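Local coordinates for aldo-keto reductase AKR2E4 (Bombyx mori, PDB 3WCZ), which uses NADP, not NADH, as cosubstrate in oxidoreductase reactions, notably the reduction of 3-dehydroecdysone, and may help regulate molting, at residues P176-I181 with G200-A205. Sequence-based numbering, arbitrary orientation.
Sequences PVINQI and GIAVMA. With NAP (NADP nicotinamide-adenine-dinucleotide phosphate), chain B.
M204 packs its side chain across two residues of the neighbouring strand, Q180 and I178. Its CB meets the aliphatic part of Q180, 3.8 Å from Q180 CG, while M204 CG passes obliquely over I178 CG2, also at 3.8 Å. The chain then bends at chi3 (74°), and M204 CE comes to 3.5 Å from Q180 NE2; the same amide nitrogen makes a weak N-H...S bond to M204 SD. The stronger partner of Q180 NE2 is the carboxylate of D53, which binds NADP. Q180 itself runs out extended, its CG opposite the backbone N (chi1 176°), and this reach brings OE1 to 2.9 Å from O7N of the nicotinamide carboxamide. With an alanine in place of Q180, D53 OD1 would probably lose this amide donor and a gap open between M204 and the carboxamide. Strands 178-182 and 202-206 are parallel neighbours in the eight-stranded TIM barrel, joined through helix 190-198 as a beta-alpha-beta unit. I178, Q180, A202 and M204 face the barrel interior, where I178 and M204 touch L116 and Q180 touches L118 of strand 114-119; N179, I181 and V203 face the helices, N179 and V203 touching C196 of helix 190-198. The axes of 178-181 and 202-205 approach to 4.6 Å, with 25° between their directions. On the helix side, I181 CG1 lies 3.7 Å from V203 CG1, both covered by helix 190-198. Between the backbones, N179 N donates to A202 O (2.9 Å) and M204 N to N179 O (3.2 Å). Just before the strands begin, a water donates to both V177 O and G200 O.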
ATOM      1  N   PRO A 176      13.315   5.627   5.634  1.00 11.45           N
ATOM      2  CA  PRO A 176      11.888   5.383   5.555  1.00  7.98           C
ATOM      3  C   PRO A 176      11.473   4.270   6.503  1.00  8.38           C
ATOM      4  O   PRO A 176      12.245   3.320   6.725  1.00 10.59           O
ATOM      5  CB  PRO A 176      11.684   4.997   4.087  1.00 11.20           C
ATOM      6  CG  PRO A 176      12.994   4.691   3.564  1.00 16.14           C
ATOM      7  CD  PRO A 176      13.988   5.427   4.346  1.00 13.09           C
ATOM      8  N   VAL A 177      10.282   4.373   7.078  1.00  8.67           N
ATOM      9  CA  VAL A 177       9.731   3.254   7.862  1.00  8.49           C
ATOM     10  C   VAL A 177       9.262   2.115   6.966  1.00  8.07           C
ATOM     11  O   VAL A 177       9.276   0.964   7.386  1.00  8.65           O
ATOM     12  CB  VAL A 177       8.541   3.658   8.761  1.00  8.50           C
ATOM     13  CG1 VAL A 177       8.981   4.613   9.857  1.00 11.89           C
ATOM     14  CG2 VAL A 177       7.386   4.265   7.954  1.00 10.19           C
ATOM     15  N   ILE A 178       8.903   2.460   5.725  1.00  7.42           N
ATOM     16  CA  ILE A 178       8.223   1.575   4.792  1.00  7.29           C
ATOM     17  C   ILE A 178       8.639   1.889   3.372  1.00  6.59           C
ATOM     18  O   ILE A 178       8.865   3.041   3.037  1.00  7.72           O
ATOM     19  CB  ILE A 178       6.691   1.740   4.937  1.00  9.93           C
ATOM     20  CG1 ILE A 178       6.228   0.834   6.092  1.00 15.55           C
ATOM     21  CG2 ILE A 178       5.915   1.399   3.613  1.00  9.29           C
ATOM     22  CD1 ILE A 178       4.894   1.142   6.647  1.00 20.15           C
ATOM     23  N   ASN A 179       8.715   0.840   2.553  1.00  7.31           N
ATOM     24  CA  ASN A 179       8.724   0.924   1.104  1.00  7.40           C
ATOM     25  C   ASN A 179       7.495   0.169   0.631  1.00  7.46           C
ATOM     26  O   ASN A 179       7.383  -1.047   0.881  1.00  7.77           O
ATOM     27  CB  ASN A 179      10.035   0.369   0.510  1.00  8.51           C
ATOM     28  CG  ASN A 179      10.166   0.598  -1.004  1.00  7.21           C
ATOM     29  OD1 ASN A 179       9.508   1.460  -1.577  1.00  7.50           O
ATOM     30  ND2 ASN A 179      11.095  -0.125  -1.624  1.00  8.42           N
ATOM     31  N   GLN A 180       6.573   0.878  -0.028  1.00  6.33           N
ATOM     32  CA  GLN A 180       5.365   0.250  -0.540  1.00  6.77           C
ATOM     33  C   GLN A 180       5.568  -0.114  -2.006  1.00  7.09           C
ATOM     34  O   GLN A 180       5.788   0.763  -2.857  1.00  6.86           O
ATOM     35  CB  GLN A 180       4.156   1.182  -0.354  1.00  6.42           C
ATOM     36  CG  GLN A 180       2.872   0.626  -0.960  1.00  7.12           C
ATOM     37  CD  GLN A 180       1.588   1.411  -0.759  1.00  7.64           C
ATOM     38  OE1 GLN A 180       0.814   1.564  -1.721  1.00  7.91           O
ATOM     39  NE2 GLN A 180       1.330   1.895   0.440  1.00  7.21           N
ATOM     40  N   ILE A 181       5.547  -1.413  -2.284  1.00  7.09           N
ATOM     41  CA  ILE A 181       5.894  -1.926  -3.609  1.00  7.94           C
ATOM     42  C   ILE A 181       4.921  -3.050  -3.991  1.00  8.27           C
ATOM     43  O   ILE A 181       4.185  -3.584  -3.141  1.00  7.75           O
ATOM     44  CB  ILE A 181       7.365  -2.433  -3.655  1.00  7.74           C
ATOM     45  CG1 ILE A 181       7.601  -3.475  -2.580  1.00  8.40           C
ATOM     46  CG2 ILE A 181       8.302  -1.249  -3.499  1.00  9.44           C
ATOM     47  CD1 ILE A 181       8.965  -4.190  -2.682  1.00 12.30           C
ATOM     48  N   GLY A 200      15.837  -2.713   8.099  1.00  9.95           N
ATOM     49  CA  GLY A 200      14.784  -2.323   9.020  1.00 10.34           C
ATOM     50  C   GLY A 200      13.663  -1.503   8.410  1.00 10.29           C
ATOM     51  O   GLY A 200      12.971  -0.769   9.119  1.00 11.12           O
ATOM     52  N   ILE A 201      13.486  -1.642   7.102  1.00  8.72           N
ATOM     53  CA  ILE A 201      12.431  -0.966   6.379  1.00  8.84           C
ATOM     54  C   ILE A 201      11.355  -2.004   6.053  1.00  6.72           C
ATOM     55  O   ILE A 201      11.613  -2.958   5.316  1.00  9.73           O
ATOM     56  CB  ILE A 201      13.001  -0.332   5.098  1.00  8.31           C
ATOM     57  CG1 ILE A 201      14.090   0.696   5.421  1.00  8.52           C
ATOM     58  CG2 ILE A 201      11.880   0.295   4.252  1.00  9.82           C
ATOM     59  CD1 ILE A 201      14.855   1.168   4.197  1.00  9.39           C
ATOM     60  N   ALA A 202      10.175  -1.826   6.632  1.00  7.83           N
ATOM     61  CA  ALA A 202       9.074  -2.746   6.382  1.00  7.55           C
ATOM     62  C   ALA A 202       8.507  -2.524   4.979  1.00  7.25           C
ATOM     63  O   ALA A 202       8.674  -1.458   4.378  1.00  8.29           O
ATOM     64  CB  ALA A 202       7.981  -2.593   7.439  1.00  9.44           C
ATOM     65  N   VAL A 203       7.835  -3.542   4.455  1.00  7.14           N
ATOM     66  CA  VAL A 203       7.277  -3.496   3.116  1.00  7.66           C
ATOM     67  C   VAL A 203       5.765  -3.608   3.149  1.00  7.33           C
ATOM     68  O   VAL A 203       5.224  -4.552   3.727  1.00  8.29           O
ATOM     69  CB  VAL A 203       7.888  -4.585   2.246  1.00  8.31           C
ATOM     70  CG1 VAL A 203       7.182  -4.639   0.896  1.00  9.23           C
ATOM     71  CG2 VAL A 203       9.392  -4.330   2.123  1.00 12.57           C
ATOM     72  N   MET A 204       5.099  -2.651   2.501  1.00  6.87           N
ATOM     73  CA  MET A 204       3.678  -2.761   2.192  1.00  6.88           C
ATOM     74  C   MET A 204       3.577  -3.321   0.780  1.00  7.43           C
ATOM     75  O   MET A 204       4.298  -2.874  -0.110  1.00  8.58           O
ATOM     76  CB  MET A 204       2.960  -1.406   2.289  1.00  7.15           C
ATOM     77  CG  MET A 204       2.816  -0.881   3.702  1.00  7.78           C
ATOM     78  SD  MET A 204       2.051   0.769   3.796  1.00  8.39           S
ATOM     79  CE  MET A 204       0.331   0.358   3.439  1.00  9.44           C
ATOM     80  N   ALA A 205       2.727  -4.341   0.607  1.00  7.51           N
ATOM     81  CA  ALA A 205       2.536  -5.039  -0.661  1.00  7.47           C
ATOM     82  C   ALA A 205       1.259  -4.596  -1.345  1.00  8.03           C
ATOM     83  O   ALA A 205       0.129  -4.936  -0.914  1.00  7.51           O
ATOM     84  CB  ALA A 205       2.487  -6.562  -0.402  1.00  8.20           C
TER
HETATM   85  PA  NAP B 401      -5.965  -5.631  -5.459  1.00  7.92           P
HETATM   86  O1A NAP B 401      -6.262  -5.440  -4.031  1.00  9.16           O
HETATM   87  O2A NAP B 401      -4.739  -6.236  -5.945  1.00  8.11           O
HETATM   88  O5B NAP B 401      -7.147  -6.272  -6.251  1.00  8.86           O
HETATM   89  C5B NAP B 401      -8.452  -5.793  -6.121  1.00  9.54           C
HETATM   90  C4B NAP B 401      -9.489  -6.603  -6.884  1.00  8.79           C
HETATM   91  O4B NAP B 401      -9.668  -7.880  -6.241  1.00 10.31           O
HETATM   92  C3B NAP B 401     -10.830  -5.992  -7.025  1.00 10.82           C
HETATM   93  O3B NAP B 401     -11.302  -6.321  -8.309  1.00 11.36           O
HETATM   94  C2B NAP B 401     -11.597  -6.637  -5.974  1.00  9.96           C
HETATM   95  O2B NAP B 401     -12.993  -6.661  -6.199  1.00 10.80           O
HETATM   96  C1B NAP B 401     -11.033  -8.033  -5.934  1.00 11.14           C
HETATM   97  N9A NAP B 401     -11.082  -8.723  -4.662  1.00 10.79           N
HETATM   98  C8A NAP B 401     -10.827  -8.173  -3.457  1.00  9.16           C
HETATM   99  N7A NAP B 401     -10.834  -9.080  -2.503  1.00 10.16           N
HETATM  100  C5A NAP B 401     -11.115 -10.287  -3.089  1.00 11.09           C
HETATM  101  C6A NAP B 401     -11.254 -11.588  -2.597  1.00 11.83           C
HETATM  102  N6A NAP B 401     -11.152 -11.932  -1.246  1.00 13.84           N
HETATM  103  N1A NAP B 401     -11.537 -12.545  -3.498  1.00 15.35           N
HETATM  104  C2A NAP B 401     -11.654 -12.261  -4.795  1.00 13.05           C
HETATM  105  N3A NAP B 401     -11.514 -11.026  -5.306  1.00 13.04           N
HETATM  106  C4A NAP B 401     -11.230 -10.038  -4.444  1.00 11.35           C
HETATM  107  O3  NAP B 401      -6.084  -4.156  -6.121  1.00  9.84           O
HETATM  108  PN  NAP B 401      -5.175  -2.875  -6.389  1.00  8.29           P
HETATM  109  O1N NAP B 401      -6.108  -1.725  -6.288  1.00  9.32           O
HETATM  110  O2N NAP B 401      -4.429  -3.101  -7.656  1.00  9.53           O
HETATM  111  O5D NAP B 401      -4.092  -2.817  -5.227  1.00  7.70           O
HETATM  112  C5D NAP B 401      -4.473  -2.673  -3.900  1.00  8.81           C
HETATM  113  C4D NAP B 401      -4.169  -1.309  -3.267  1.00  7.95           C
HETATM  114  O4D NAP B 401      -2.775  -1.065  -3.215  1.00  8.14           O
HETATM  115  C3D NAP B 401      -4.699  -0.133  -4.022  1.00  6.71           C
HETATM  116  O3D NAP B 401      -6.104  -0.009  -3.928  1.00  7.48           O
HETATM  117  C2D NAP B 401      -3.934   0.952  -3.447  1.00  8.19           C
HETATM  118  O2D NAP B 401      -4.393   1.262  -2.162  1.00  7.76           O
HETATM  119  C1D NAP B 401      -2.552   0.338  -3.401  1.00  8.41           C
HETATM  120  N1N NAP B 401      -1.664   0.519  -4.555  1.00  8.48           N
HETATM  121  C2N NAP B 401      -0.606   1.347  -4.470  1.00  7.55           C
HETATM  122  C3N NAP B 401       0.233   1.502  -5.543  1.00  9.28           C
HETATM  123  C7N NAP B 401       1.402   2.393  -5.352  1.00  9.39           C
HETATM  124  O7N NAP B 401       1.869   2.658  -4.218  1.00 10.19           O
HETATM  125  N7N NAP B 401       2.035   2.793  -6.474  1.00  5.79           N
HETATM  126  C4N NAP B 401      -0.027   0.866  -6.772  1.00  9.17           C
HETATM  127  C5N NAP B 401      -1.120  -0.008  -6.850  1.00  9.24           C
HETATM  128  C6N NAP B 401      -1.907  -0.149  -5.715  1.00  9.66           C
HETATM  129  P2B NAP B 401     -14.048  -6.085  -5.140  1.00 11.61           P
HETATM  130  O1X NAP B 401     -15.399  -6.253  -5.863  1.00 13.70           O
HETATM  131  O2X NAP B 401     -13.995  -6.931  -3.943  1.00 11.72           O
HETATM  132  O3X NAP B 401     -13.691  -4.641  -4.893  1.00 12.36           O
HETATM  133  O   HOH W   1      10.375   0.258   9.876  1.00 11.35           O